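Local coordinates for protein prolyl endopeptidase (Myxococcus xanthus, PDB 2BKL) that probably hydrolyses oligopeptides on the carboxyl side of proline, and more slowly of alanine, as a serine peptidase of the S9A family, at residues Thr37-Gln42 / His623-Val628; Tyr605-Met610 / Tyr668-Gln673; Gln100-Gln105 / Ile390-Val395; Trp256-Pro259 / Phe264-Leu267; Asn113-Asp118 / Phe137-Asn142. All coordinates share one frame; numbering follows the deposited sequence. Where two conformers were deposited one is given.

Contact 1 (Thr37-Gln42 / His623-Val628); sequences TWMTAQ and HARKFV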
# COMPACT_ATOMS: atom_id res chain seq x y z
N THR A 37 -19.00 10.86 21.48
CA THR A 37 -20.06 10.03 22.05
C THR A 37 -20.73 9.12 20.99
O THR A 37 -21.01 7.92 21.23
CB THR A 37 -21.11 10.93 22.72
OG1 THR A 37 -20.50 11.59 23.83
CG2 THR A 37 -22.23 10.13 23.32
N TRP A 38 -21.00 9.70 19.82
CA TRP A 38 -21.62 8.97 18.71
C TRP A 38 -20.71 7.86 18.21
O TRP A 38 -21.17 6.74 17.94
CB TRP A 38 -21.97 9.98 17.62
CG TRP A 38 -22.63 9.47 16.41
CD1 TRP A 38 -23.97 9.43 16.19
CD2 TRP A 38 -22.00 8.96 15.23
NE1 TRP A 38 -24.23 8.93 14.93
CE2 TRP A 38 -23.04 8.64 14.32
CE3 TRP A 38 -20.66 8.75 14.83
CZ2 TRP A 38 -22.78 8.14 13.04
CZ3 TRP A 38 -20.41 8.23 13.57
CH2 TRP A 38 -21.45 7.93 12.70
N MET A 39 -19.43 8.16 18.08
CA MET A 39 -18.44 7.17 17.68
C MET A 39 -18.42 5.97 18.64
O MET A 39 -18.46 4.82 18.22
CB MET A 39 -17.06 7.80 17.62
CG MET A 39 -16.91 8.75 16.44
SD MET A 39 -15.54 9.90 16.59
CE MET A 39 -14.20 8.84 16.77
N THR A 40 -18.37 6.26 19.92
CA THR A 40 -18.37 5.20 20.92
C THR A 40 -19.63 4.36 20.80
O THR A 40 -19.58 3.13 20.86
CB THR A 40 -18.26 5.84 22.30
OG1 THR A 40 -17.01 6.53 22.40
CG2 THR A 40 -18.24 4.77 23.42
N ALA A 41 -20.78 5.01 20.64
CA ALA A 41 -22.05 4.30 20.51
C ALA A 41 -22.15 3.48 19.23
O ALA A 41 -22.64 2.35 19.25
CB ALA A 41 -23.20 5.28 20.61
N GLN A 42 -21.63 4.02 18.13
CA GLN A 42 -21.62 3.27 16.88
C GLN A 42 -20.73 2.03 16.98
O GLN A 42 -21.14 0.95 16.61
CB GLN A 42 -21.18 4.14 15.71
CG GLN A 42 -22.21 5.17 15.23
CD GLN A 42 -23.35 4.59 14.45
OE1 GLN A 42 -23.40 3.40 14.18
NE2 GLN A 42 -24.31 5.45 14.08
N HIS A 623 -14.89 10.25 6.72
CA HIS A 623 -15.58 9.71 5.58
C HIS A 623 -16.47 8.54 5.97
O HIS A 623 -17.63 8.49 5.59
CB HIS A 623 -14.59 9.22 4.49
CG HIS A 623 -13.78 10.30 3.87
ND1 HIS A 623 -14.22 11.05 2.80
CD2 HIS A 623 -12.52 10.75 4.16
CE1 HIS A 623 -13.28 11.90 2.45
NE2 HIS A 623 -12.24 11.75 3.27
N ALA A 624 -15.94 7.62 6.75
CA ALA A 624 -16.69 6.45 7.17
C ALA A 624 -17.86 6.86 8.08
O ALA A 624 -18.93 6.30 8.02
CB ALA A 624 -15.75 5.49 7.88
N ARG A 625 -17.66 7.86 8.93
CA ARG A 625 -18.75 8.30 9.80
C ARG A 625 -19.91 8.86 9.00
O ARG A 625 -21.08 8.49 9.21
CB ARG A 625 -18.28 9.36 10.79
CG ARG A 625 -17.19 8.95 11.75
CD ARG A 625 -17.03 9.88 12.98
NE ARG A 625 -16.42 11.17 12.66
CZ ARG A 625 -15.12 11.46 12.67
NH1 ARG A 625 -14.22 10.54 12.95
NH2 ARG A 625 -14.71 12.70 12.40
N LYS A 626 -19.63 9.78 8.10
CA LYS A 626 -20.70 10.40 7.31
C LYS A 626 -21.42 9.36 6.43
O LYS A 626 -22.65 9.42 6.29
CB LYS A 626 -20.17 11.54 6.47
CG LYS A 626 -19.64 12.74 7.27
CD LYS A 626 -19.74 14.06 6.53
CE LYS A 626 -19.00 14.07 5.23
NZ LYS A 626 -18.99 15.45 4.61
N PHE A 627 -20.66 8.45 5.82
CA PHE A 627 -21.27 7.48 4.93
C PHE A 627 -22.14 6.51 5.71
O PHE A 627 -23.24 6.22 5.27
CB PHE A 627 -20.20 6.75 4.12
CG PHE A 627 -20.74 5.89 3.01
CD1 PHE A 627 -21.20 6.46 1.84
CD2 PHE A 627 -20.79 4.49 3.15
CE1 PHE A 627 -21.63 5.67 0.79
CE2 PHE A 627 -21.26 3.70 2.11
CZ PHE A 627 -21.69 4.28 0.95
N VAL A 628 -21.66 6.01 6.85
CA VAL A 628 -22.48 5.06 7.64
C VAL A 628 -23.76 5.73 8.10
O VAL A 628 -24.84 5.11 8.08
CB VAL A 628 -21.71 4.39 8.80
CG1 VAL A 628 -21.68 5.21 10.04
CG2 VAL A 628 -22.36 3.02 9.12

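Contact 2 (Tyr605-Met610 / Tyr668-Gln673); sequences YPALLM and YSFLFQ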
# COMPACT_ATOMS: atom_id res chain seq x y z
N TYR A 605 -30.04 -1.49 0.20
CA TYR A 605 -28.61 -1.58 0.02
C TYR A 605 -28.12 -2.94 0.47
O TYR A 605 -28.73 -3.61 1.29
CB TYR A 605 -27.89 -0.44 0.79
CG TYR A 605 -28.08 0.87 0.06
CD1 TYR A 605 -27.37 1.16 -1.10
CD2 TYR A 605 -29.03 1.81 0.48
CE1 TYR A 605 -27.55 2.31 -1.77
CE2 TYR A 605 -29.25 2.96 -0.22
CZ TYR A 605 -28.52 3.22 -1.34
OH TYR A 605 -28.77 4.33 -2.09
N PRO A 606 -26.94 -3.30 -0.01
CA PRO A 606 -26.24 -4.43 0.59
C PRO A 606 -25.96 -4.17 2.06
O PRO A 606 -25.81 -3.02 2.48
CB PRO A 606 -24.90 -4.47 -0.17
CG PRO A 606 -25.07 -3.64 -1.35
CD PRO A 606 -26.19 -2.70 -1.11
N ALA A 607 -25.84 -5.22 2.85
CA ALA A 607 -25.33 -5.10 4.22
C ALA A 607 -23.94 -4.46 4.19
O ALA A 607 -23.17 -4.77 3.29
CB ALA A 607 -25.29 -6.47 4.89
N LEU A 608 -23.62 -3.62 5.17
CA LEU A 608 -22.40 -2.85 5.16
C LEU A 608 -21.65 -2.99 6.47
O LEU A 608 -22.24 -2.78 7.54
CB LEU A 608 -22.73 -1.39 4.90
CG LEU A 608 -21.61 -0.37 4.97
CD1 LEU A 608 -20.56 -0.68 3.89
CD2 LEU A 608 -22.15 1.05 4.79
N LEU A 609 -20.37 -3.36 6.40
CA LEU A 609 -19.46 -3.32 7.54
C LEU A 609 -18.33 -2.34 7.21
O LEU A 609 -17.56 -2.55 6.29
CB LEU A 609 -18.88 -4.70 7.84
CG LEU A 609 -17.81 -4.82 8.93
CD1 LEU A 609 -18.32 -4.26 10.26
CD2 LEU A 609 -17.31 -6.25 9.09
N MET A 610 -18.27 -1.24 7.97
CA MET A 610 -17.26 -0.19 7.81
C MET A 610 -16.16 -0.53 8.79
O MET A 610 -16.39 -0.55 10.02
CB MET A 610 -17.84 1.12 8.31
CG MET A 610 -18.58 2.10 7.43
SD MET A 610 -18.68 1.79 5.75
CE MET A 610 -18.05 3.38 5.18
N TYR A 668 -15.38 -12.06 8.85
CA TYR A 668 -15.90 -13.29 8.25
C TYR A 668 -17.19 -13.72 8.94
O TYR A 668 -18.08 -14.26 8.26
CB TYR A 668 -14.82 -14.40 8.12
CG TYR A 668 -13.85 -14.06 6.99
CD1 TYR A 668 -14.22 -14.28 5.67
CD2 TYR A 668 -12.58 -13.53 7.23
CE1 TYR A 668 -13.37 -13.95 4.61
CE2 TYR A 668 -11.71 -13.21 6.16
CZ TYR A 668 -12.13 -13.43 4.85
OH TYR A 668 -11.33 -13.10 3.76
N SER A 669 -17.36 -13.45 10.23
CA SER A 669 -18.64 -13.73 10.87
C SER A 669 -19.78 -12.81 10.34
O SER A 669 -20.89 -13.28 10.15
CB SER A 669 -18.52 -13.78 12.39
OG SER A 669 -18.35 -12.50 12.98
N PHE A 670 -19.48 -11.54 10.03
CA PHE A 670 -20.41 -10.64 9.33
C PHE A 670 -20.83 -11.27 8.00
O PHE A 670 -22.01 -11.35 7.68
CB PHE A 670 -19.73 -9.27 9.12
CG PHE A 670 -20.43 -8.37 8.13
CD1 PHE A 670 -21.58 -7.66 8.47
CD2 PHE A 670 -19.91 -8.20 6.86
CE1 PHE A 670 -22.21 -6.81 7.55
CE2 PHE A 670 -20.51 -7.38 5.96
CZ PHE A 670 -21.67 -6.68 6.30
N LEU A 671 -19.86 -11.72 7.23
CA LEU A 671 -20.15 -12.31 5.94
C LEU A 671 -21.00 -13.57 6.07
O LEU A 671 -21.97 -13.75 5.29
CB LEU A 671 -18.86 -12.60 5.14
CG LEU A 671 -18.09 -11.35 4.70
CD1 LEU A 671 -16.86 -11.75 3.90
CD2 LEU A 671 -18.97 -10.41 3.87
N PHE A 672 -20.65 -14.44 7.01
CA PHE A 672 -21.38 -15.69 7.19
C PHE A 672 -22.82 -15.36 7.53
O PHE A 672 -23.72 -16.05 7.08
CB PHE A 672 -20.79 -16.52 8.34
CG PHE A 672 -19.52 -17.22 8.02
CD1 PHE A 672 -19.10 -17.44 6.71
CD2 PHE A 672 -18.74 -17.72 9.04
CE1 PHE A 672 -17.91 -18.13 6.45
CE2 PHE A 672 -17.55 -18.39 8.78
CZ PHE A 672 -17.15 -18.59 7.48
N GLN A 673 -23.05 -14.33 8.34
CA GLN A 673 -24.41 -13.92 8.71
C GLN A 673 -25.17 -13.41 7.50
O GLN A 673 -26.26 -13.90 7.16
CB GLN A 673 -24.39 -12.85 9.80
CG GLN A 673 -25.76 -12.26 10.13
CD GLN A 673 -26.69 -13.23 10.80
OE1 GLN A 673 -27.91 -13.20 10.54
NE2 GLN A 673 -26.16 -14.09 11.67

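Contact 3 (Gln100-Gln105 / Ile390-Val395); sequences QGESGQ and IYKTSV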
# COMPACT_ATOMS: atom_id res chain seq x y z
N GLN A 100 26.56 -11.69 13.17
CA GLN A 100 27.86 -11.52 12.56
C GLN A 100 28.17 -12.73 11.70
O GLN A 100 28.35 -13.84 12.22
CB GLN A 100 28.92 -11.38 13.65
CG GLN A 100 30.30 -11.08 13.07
CD GLN A 100 30.43 -9.61 12.74
OE1 GLN A 100 30.17 -8.78 13.59
NE2 GLN A 100 30.81 -9.30 11.51
N GLY A 101 28.25 -12.53 10.40
CA GLY A 101 28.46 -13.62 9.47
C GLY A 101 27.22 -14.46 9.24
O GLY A 101 26.22 -14.38 9.96
N GLU A 102 27.31 -15.32 8.24
CA GLU A 102 26.16 -16.07 7.76
C GLU A 102 25.60 -17.02 8.82
O GLU A 102 24.39 -17.23 8.87
CB GLU A 102 26.55 -16.84 6.49
CG GLU A 102 25.38 -17.14 5.57
CD GLU A 102 25.77 -18.14 4.50
OE1 GLU A 102 25.50 -19.35 4.68
OE2 GLU A 102 26.35 -17.71 3.47
N SER A 103 26.47 -17.56 9.67
CA SER A 103 26.03 -18.50 10.70
C SER A 103 26.48 -18.10 12.12
O SER A 103 26.60 -18.95 13.01
CB SER A 103 26.50 -19.91 10.35
OG SER A 103 27.90 -20.03 10.50
N GLY A 104 26.69 -16.80 12.36
CA GLY A 104 26.91 -16.30 13.71
C GLY A 104 25.61 -16.35 14.51
O GLY A 104 24.52 -16.42 13.95
N GLN A 105 25.73 -16.34 15.84
CA GLN A 105 24.52 -16.38 16.67
C GLN A 105 23.81 -15.04 16.61
O GLN A 105 24.42 -13.98 16.75
CB GLN A 105 24.81 -16.72 18.14
CG GLN A 105 24.27 -18.11 18.62
CD GLN A 105 22.76 -18.34 18.42
OE1 GLN A 105 21.95 -17.85 19.18
NE2 GLN A 105 22.41 -19.08 17.37
N ILE A 390 11.59 -17.58 0.36
CA ILE A 390 12.69 -16.75 -0.07
C ILE A 390 13.76 -17.61 -0.67
O ILE A 390 14.15 -18.61 -0.10
CB ILE A 390 13.27 -15.96 1.10
CG1 ILE A 390 12.19 -15.09 1.75
CG2 ILE A 390 14.47 -15.14 0.63
CD1 ILE A 390 12.69 -14.43 3.01
N TYR A 391 14.23 -17.21 -1.85
CA TYR A 391 15.31 -17.88 -2.55
C TYR A 391 16.56 -17.02 -2.53
O TYR A 391 16.50 -15.80 -2.69
CB TYR A 391 14.90 -18.20 -4.00
CG TYR A 391 13.86 -19.29 -4.03
CD1 TYR A 391 12.53 -18.99 -3.85
CD2 TYR A 391 14.22 -20.60 -4.20
CE1 TYR A 391 11.59 -19.96 -3.82
CE2 TYR A 391 13.26 -21.62 -4.20
CZ TYR A 391 11.95 -21.27 -4.00
OH TYR A 391 10.96 -22.23 -4.00
N LYS A 392 17.69 -17.68 -2.33
CA LYS A 392 18.99 -17.05 -2.42
C LYS A 392 19.58 -17.48 -3.75
O LYS A 392 19.67 -18.67 -4.06
CB LYS A 392 19.88 -17.46 -1.26
CG LYS A 392 21.29 -16.87 -1.30
CD LYS A 392 22.11 -17.30 -0.08
CE LYS A 392 23.59 -17.17 -0.31
NZ LYS A 392 24.37 -17.88 0.73
N THR A 393 19.99 -16.51 -4.56
CA THR A 393 20.48 -16.78 -5.89
C THR A 393 21.84 -16.14 -6.10
O THR A 393 22.17 -15.16 -5.45
CB THR A 393 19.50 -16.28 -6.98
OG1 THR A 393 19.59 -14.84 -7.11
CG2 THR A 393 18.05 -16.50 -6.62
N SER A 394 22.62 -16.71 -7.01
CA SER A 394 23.83 -16.08 -7.48
C SER A 394 23.52 -15.31 -8.76
O SER A 394 22.99 -15.84 -9.71
CB SER A 394 24.89 -17.14 -7.80
OG SER A 394 25.93 -16.58 -8.60
N VAL A 395 23.86 -14.04 -8.77
CA VAL A 395 23.61 -13.22 -9.93
C VAL A 395 24.49 -13.67 -11.09
O VAL A 395 24.03 -13.72 -12.24
CB VAL A 395 23.85 -11.72 -9.63
CG1 VAL A 395 23.67 -10.88 -10.88
CG2 VAL A 395 22.90 -11.23 -8.56

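Contact 4 (Trp256-Pro259 / Phe264-Leu267); sequences WKRP and FRLL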
# COMPACT_ATOMS: atom_id res chain seq x y z
N TRP A 256 19.94 16.37 -9.48
CA TRP A 256 21.08 15.72 -8.88
C TRP A 256 22.24 16.66 -8.71
O TRP A 256 22.29 17.72 -9.32
CB TRP A 256 21.54 14.53 -9.74
CG TRP A 256 22.14 14.91 -11.06
CD1 TRP A 256 21.48 15.29 -12.19
CD2 TRP A 256 23.53 14.87 -11.41
NE1 TRP A 256 22.38 15.53 -13.21
CE2 TRP A 256 23.64 15.27 -12.75
CE3 TRP A 256 24.70 14.57 -10.71
CZ2 TRP A 256 24.87 15.36 -13.41
CZ3 TRP A 256 25.91 14.66 -11.35
CH2 TRP A 256 25.98 15.05 -12.69
N LYS A 257 23.14 16.26 -7.84
CA LYS A 257 24.43 16.91 -7.70
C LYS A 257 25.43 15.95 -7.10
O LYS A 257 25.08 14.89 -6.58
CB LYS A 257 24.34 18.16 -6.85
CG LYS A 257 24.01 17.98 -5.39
CD LYS A 257 23.71 19.37 -4.86
CE LYS A 257 23.98 19.55 -3.45
NZ LYS A 257 23.84 21.04 -3.24
N ARG A 258 26.70 16.34 -7.19
CA ARG A 258 27.74 15.73 -6.39
C ARG A 258 27.70 16.48 -5.06
O ARG A 258 27.63 17.70 -5.03
CB ARG A 258 29.12 15.85 -7.08
CG ARG A 258 29.19 15.19 -8.48
CD ARG A 258 30.59 15.18 -9.15
NE ARG A 258 30.53 14.70 -10.55
CZ ARG A 258 30.11 15.41 -11.60
NH1 ARG A 258 29.71 16.67 -11.48
NH2 ARG A 258 30.08 14.85 -12.81
N PRO A 259 27.63 15.78 -3.93
CA PRO A 259 27.58 16.46 -2.63
C PRO A 259 28.71 17.47 -2.48
O PRO A 259 29.84 17.16 -2.81
CB PRO A 259 27.73 15.30 -1.63
CG PRO A 259 27.14 14.13 -2.35
CD PRO A 259 27.51 14.32 -3.80
N PHE A 264 21.84 22.26 -7.43
CA PHE A 264 21.34 21.06 -8.10
C PHE A 264 21.30 21.25 -9.61
O PHE A 264 21.04 22.34 -10.11
CB PHE A 264 19.95 20.67 -7.59
CG PHE A 264 19.99 19.96 -6.29
CD1 PHE A 264 20.20 18.59 -6.22
CD2 PHE A 264 19.85 20.66 -5.11
CE1 PHE A 264 20.28 17.96 -5.01
CE2 PHE A 264 19.91 20.02 -3.89
CZ PHE A 264 20.11 18.68 -3.84
N ARG A 265 21.55 20.17 -10.33
CA ARG A 265 21.41 20.11 -11.77
C ARG A 265 20.06 19.42 -12.08
O ARG A 265 19.68 18.47 -11.40
CB ARG A 265 22.55 19.27 -12.37
CG ARG A 265 24.00 19.65 -11.90
CD ARG A 265 24.98 18.45 -11.84
NE ARG A 265 26.38 18.82 -11.58
CZ ARG A 265 27.18 19.37 -12.49
NH1 ARG A 265 26.75 19.60 -13.72
NH2 ARG A 265 28.43 19.70 -12.17
N LEU A 266 19.34 19.90 -13.09
CA LEU A 266 18.14 19.22 -13.56
C LEU A 266 18.52 18.07 -14.45
O LEU A 266 19.12 18.28 -15.49
CB LEU A 266 17.26 20.17 -14.35
CG LEU A 266 15.97 19.63 -14.96
CD1 LEU A 266 14.99 19.23 -13.87
CD2 LEU A 266 15.35 20.71 -15.89
N LEU A 267 18.18 16.85 -14.05
CA LEU A 267 18.31 15.73 -14.98
C LEU A 267 17.18 15.73 -16.01
O LEU A 267 17.44 15.64 -17.22
CB LEU A 267 18.35 14.39 -14.27
CG LEU A 267 18.51 13.18 -15.16
CD1 LEU A 267 19.87 13.18 -15.89
CD2 LEU A 267 18.34 11.93 -14.34
O HOH W 1 21.70 17.08 -15.72

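Contact 5 (Asn113-Asp118 / Phe137-Asn142); sequences NGWSKD and FAQKPN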
# COMPACT_ATOMS: atom_id res chain seq x y z
N ASN A 113 7.76 -5.06 20.77
CA ASN A 113 6.88 -5.57 21.82
C ASN A 113 7.22 -5.00 23.19
O ASN A 113 6.35 -4.96 24.07
CB ASN A 113 6.91 -7.10 21.88
CG ASN A 113 6.51 -7.75 20.56
OD1 ASN A 113 5.34 -7.76 20.20
ND2 ASN A 113 7.49 -8.24 19.80
N GLY A 114 8.45 -4.54 23.36
CA GLY A 114 8.87 -3.95 24.62
C GLY A 114 8.82 -2.44 24.69
O GLY A 114 9.22 -1.87 25.72
N TRP A 115 8.28 -1.79 23.66
CA TRP A 115 8.24 -0.33 23.57
C TRP A 115 7.06 0.34 24.25
O TRP A 115 7.00 1.56 24.34
CB TRP A 115 8.30 0.11 22.11
CG TRP A 115 9.57 -0.19 21.44
CD1 TRP A 115 10.67 -0.81 21.97
CD2 TRP A 115 9.89 0.07 20.06
NE1 TRP A 115 11.65 -0.92 21.01
CE2 TRP A 115 11.19 -0.39 19.84
CE3 TRP A 115 9.19 0.65 18.99
CZ2 TRP A 115 11.81 -0.27 18.60
CZ3 TRP A 115 9.80 0.74 17.78
CH2 TRP A 115 11.11 0.32 17.60
N SER A 116 6.14 -0.48 24.73
CA SER A 116 4.96 -0.01 25.46
C SER A 116 4.34 -1.23 26.13
O SER A 116 4.69 -2.36 25.80
CB SER A 116 3.94 0.66 24.51
OG SER A 116 3.33 -0.30 23.65
N LYS A 117 3.44 -1.02 27.07
CA LYS A 117 2.84 -2.16 27.79
C LYS A 117 1.70 -2.82 27.00
O LYS A 117 1.35 -3.98 27.24
CB LYS A 117 2.35 -1.71 29.17
CG LYS A 117 2.07 -2.85 30.16
CD LYS A 117 3.36 -3.52 30.66
CE LYS A 117 3.36 -5.04 30.46
NZ LYS A 117 2.48 -5.74 31.44
N ASP A 118 1.17 -2.10 26.01
CA ASP A 118 -0.05 -2.50 25.32
C ASP A 118 0.07 -2.54 23.78
O ASP A 118 -0.95 -2.55 23.08
CB ASP A 118 -1.18 -1.54 25.72
CG ASP A 118 -0.87 -0.08 25.43
OD1 ASP A 118 0.26 0.25 24.95
OD2 ASP A 118 -1.70 0.83 25.63
N PHE A 137 16.09 4.27 12.56
CA PHE A 137 14.79 3.64 12.51
C PHE A 137 13.71 4.57 13.00
O PHE A 137 13.97 5.49 13.77
CB PHE A 137 14.77 2.34 13.31
CG PHE A 137 14.91 2.52 14.78
CD1 PHE A 137 16.17 2.61 15.34
CD2 PHE A 137 13.81 2.58 15.61
CE1 PHE A 137 16.34 2.79 16.68
CE2 PHE A 137 13.98 2.73 16.96
CZ PHE A 137 15.27 2.85 17.49
N ALA A 138 12.48 4.33 12.57
CA ALA A 138 11.32 5.12 12.97
C ALA A 138 10.54 4.41 14.06
O ALA A 138 10.30 3.19 14.00
CB ALA A 138 10.44 5.37 11.81
N GLN A 139 10.13 5.17 15.07
CA GLN A 139 9.09 4.73 16.02
C GLN A 139 7.79 5.43 15.67
O GLN A 139 7.79 6.65 15.48
CB GLN A 139 9.44 5.10 17.45
CG GLN A 139 10.51 4.33 18.12
CD GLN A 139 10.43 4.54 19.63
OE1 GLN A 139 10.57 5.67 20.10
NE2 GLN A 139 10.15 3.48 20.37
N LYS A 140 6.69 4.69 15.60
CA LYS A 140 5.39 5.19 15.12
C LYS A 140 4.29 4.83 16.11
O LYS A 140 3.90 3.66 16.18
CB LYS A 140 5.07 4.56 13.77
CG LYS A 140 6.12 4.85 12.69
CD LYS A 140 5.69 4.61 11.26
CE LYS A 140 5.00 3.30 11.08
NZ LYS A 140 4.31 3.28 9.76
N PRO A 141 3.81 5.79 16.90
CA PRO A 141 2.66 5.55 17.76
C PRO A 141 1.48 5.04 16.96
O PRO A 141 1.20 5.60 15.89
CB PRO A 141 2.40 6.92 18.38
CG PRO A 141 3.75 7.54 18.43
CD PRO A 141 4.40 7.12 17.12
N ASN A 142 0.85 3.99 17.48
CA ASN A 142 -0.35 3.40 16.91
C ASN A 142 -0.14 2.87 15.50
O ASN A 142 -1.10 2.64 14.79
CB ASN A 142 -1.49 4.42 16.97
CG ASN A 142 -1.79 4.84 18.38
OD1 ASN A 142 -2.09 4.01 19.25
ND2 ASN A 142 -1.66 6.14 18.65

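Contact 1 (Thr37-Gln42 / His623-Val628)
Arg-625 and Trp-38 make most of this helix-to-helix contact. The benzo end of the indole reaches the Arg-625 stem, with CZ3 of Trp-38 at 3.7 Å from CB of Arg-625 and almost as near its CG and CD. Trp-38 gets there because its CG lies anti to the backbone N (chi1 -179°), which throws the ring across the gap between axes that stay 12.1 Å apart at closest approach. At the far corner of the ring, CH2 of Trp-38 comes within 3.8 Å of CG1 of Val-628 and also meets the carbonyl oxygen of Arg-625.

Met-39 meets the same arginine chain further out: its CG sits 3.6 Å from CD of Arg-625, and its SD lies 3.9 Å from NH1 of Arg-625. The arginine chain bends at chi3, and the guanidinium plane stands 82° from that of the indole. The methylenes thus carry the contact with the ring, while the guanidinium meets the Met-39 sulfur obliquely and NE of Arg-625 is bonded to the backbone O of Leu-27. NE1 of Trp-38 likewise has a partner, Thr-6 OG1.

Residues 37-42 and 623-628 cross at 70°, bringing helix 33-51, from the N-terminal part of the chain, against helix 622-632 of the alpha/beta-hydrolase domain. Strand 641-646 joins both: Leu-643 touches Trp-38 and Val-628, and Ile-645 touches Met-39.

Contact 2 (Tyr605-Met610 / Tyr668-Gln673)
Phe-670 lays one face of its ring against the side chain of Leu-609. CB of Leu-609 stands 3.6 Å from the ring centroid of Phe-670, only 9° off the normal, a well-centred CH-pi contact. The conformation of the phenylalanine makes this possible: with CG anti to the backbone N (chi1 166°), the ring leaves the helix and runs up to the strand backbone. CZ of Phe-670 ends 3.6 Å from the amide N of Leu-609 and 3.7 Å from C of Leu-608.

Leu-609 also has its CG on the side remote from its own N, and that places CD2 of Leu-609 beside the root of the aromatic, 3.9 Å from CB of Phe-670. The two side chains therefore lie alongside one another, pointing opposite ways, and the ring is gripped by the leucine from CB outward. Ala-607, two residues back on the same side of the strand, brings its CB to 3.9 Å from CZ of Phe-670, while its carbonyl carbon lies at the ring edge. The side-chain contacts are apolar, and all the touching residues are buried.

Residues 607-610 run nearly antiparallel to residues 668-673, at 175°; their strand, 607-613, lies within the parallel part of the alpha/beta-hydrolase sheet. Strand 552-556 is its neighbour and adds Val-554 to the cover of Phe-670; on the other side of the sheet, Leu-608 packs against Phe-627 and Val-631 of helix 622-632.

Contact 3 (Gln100-Gln105 / Ile390-Val395)
A single salt bridge makes the contact, between Glu-102 and Lys-392, with OE2 of Glu-102 3.4 Å from NZ of Lys-392, a rather long separation for an ion pair. Both side chains are stretched to make it. Lys-392 has all four torsions close to trans, starting from a chi1 of 178°, and Glu-102 is likewise extended up to its carboxylate, so the two charged ends approach from opposite directions while the CA atoms of Glu-102 and Lys-392 remain 12.5 Å apart.

The segments come from two sheets of the N-terminal seven-bladed beta-propeller: Gly-101 to Gly-104 form a type I turn joining strand 95-100 to strand 107-110 in the first blade, whereas Lys-392 belongs to strand 386-394 in the seventh. These blades meet where the propeller ring closes, and the bridge is a surface link between them.

Within the turn, N of Gly-104 makes a weak bond of 3.4 Å to O of Gly-101. O of Glu-102 also accepts from the guanidinium NH1 of Arg-99. Gly-101 takes a positive phi of 76°, which glycine readily adopts.

Within its own blade the Lys-392 side chain also touches Asp-376 and Tyr-378 of the adjacent strand 376-383.

Contact 4 (Trp256-Pro259 / Phe264-Leu267)
The amide N of Arg-265 donates to O of Trp-256 at 2.8 Å, and N of Trp-256 returns a bond to O of Arg-265 at 2.9 Å. These two fairly straight bonds make Trp-256 and Arg-265 an antiparallel hydrogen-bonded pair in a beta hairpin of the propeller, between strands 251-257 and 265-269.

On the face of the sheet that bears Trp-256 and Arg-265, the arginine chain lies over the indole. CD of Arg-265 sits 3.5 Å from the centroid of the Trp-256 six-membered ring, 13° off its normal, and the guanidinium continues past the indole tilted by 23°. NH2 of Arg-265 comes to the edge of the Arg-258 guanidinium, near its plane, 3.4 Å from NH1 of Arg-258, the two guanidinium planes being nearly perpendicular. Two like charges this close would be unfavourable alone, but Glu-261 in the connecting turn bridges to both, to NH1 of Arg-258 and NE of Arg-265.

Lys-257 works in a similar way on Phe-264. Its CG is tucked between backbone N and carbonyl carbon (chi1 67°), and the extended chain then runs over the ring, with CD of Lys-257 3.7 Å from the Phe-264 centroid. NZ forms an off-centre cation-pi contact there and is also bonded to O of Glu-261.

A water closes the far end: NE1 of Trp-256 donates to it at 3.0 Å, and it donates to O of Leu-266 at 2.9 Å.

Contact 5 (Asn113-Asp118 / Phe137-Asn142)
The loop carrying Trp-115 and the strand carrying Gln-139 keep their backbones well apart, the CA atoms of Trp-115 and Gln-139 being 9.1 Å from each other, so side chains alone span the gap. The indole of Trp-115 fills most of it. Gln-139 sets its amide over one face, NE2 standing 3.3 Å from CE3 of Trp-115 and 3.2 Å above the ring plane, displaced toward the rim. Amide and ring planes are 78° apart, so the amide stands steeply on the indole instead of lying flat against it. Lower down, CG of Gln-139 adds an apolar touch at 3.7 Å to CZ3 of Trp-115.

Phe-137, two residues earlier in the strand, meets the end of the indole: its CE2 lies 3.8 Å from CH2 of Trp-115, and the two rings, with centroids 5.9 Å apart, are inclined at 32°.

Strand 134-141 is the middle strand of a three-stranded propeller sheet, flanked by 121-128 and 148-153. Trp-159 meets the rings of both Trp-115 and Phe-137 edge-to-face, and Val-121, Leu-123 and, from strand 107-110 of the preceding sheet, Leu-110 complete the surroundings of Trp-115.

Contacts 1 and 2 are both buried, lie at the hydrolase end and share elements: helix 622-632 of contact 1 packs on strand 607-613 of contact 2, which precedes it in the chain. The other three lie in the beta-propeller, apart from one another; contact 5 closes within the chain loop spanned by contact 3, as does contact 4. Chemistry follows place. Contact 2 rests on apolar side chains, contact 1 sets an indole and a methionine against an arginine, contact 5 sets an amide on an indole in a partly buried spot, contact 4 adds backbone pairing and charge, and contact 3, at the surface, rests on one ion pair.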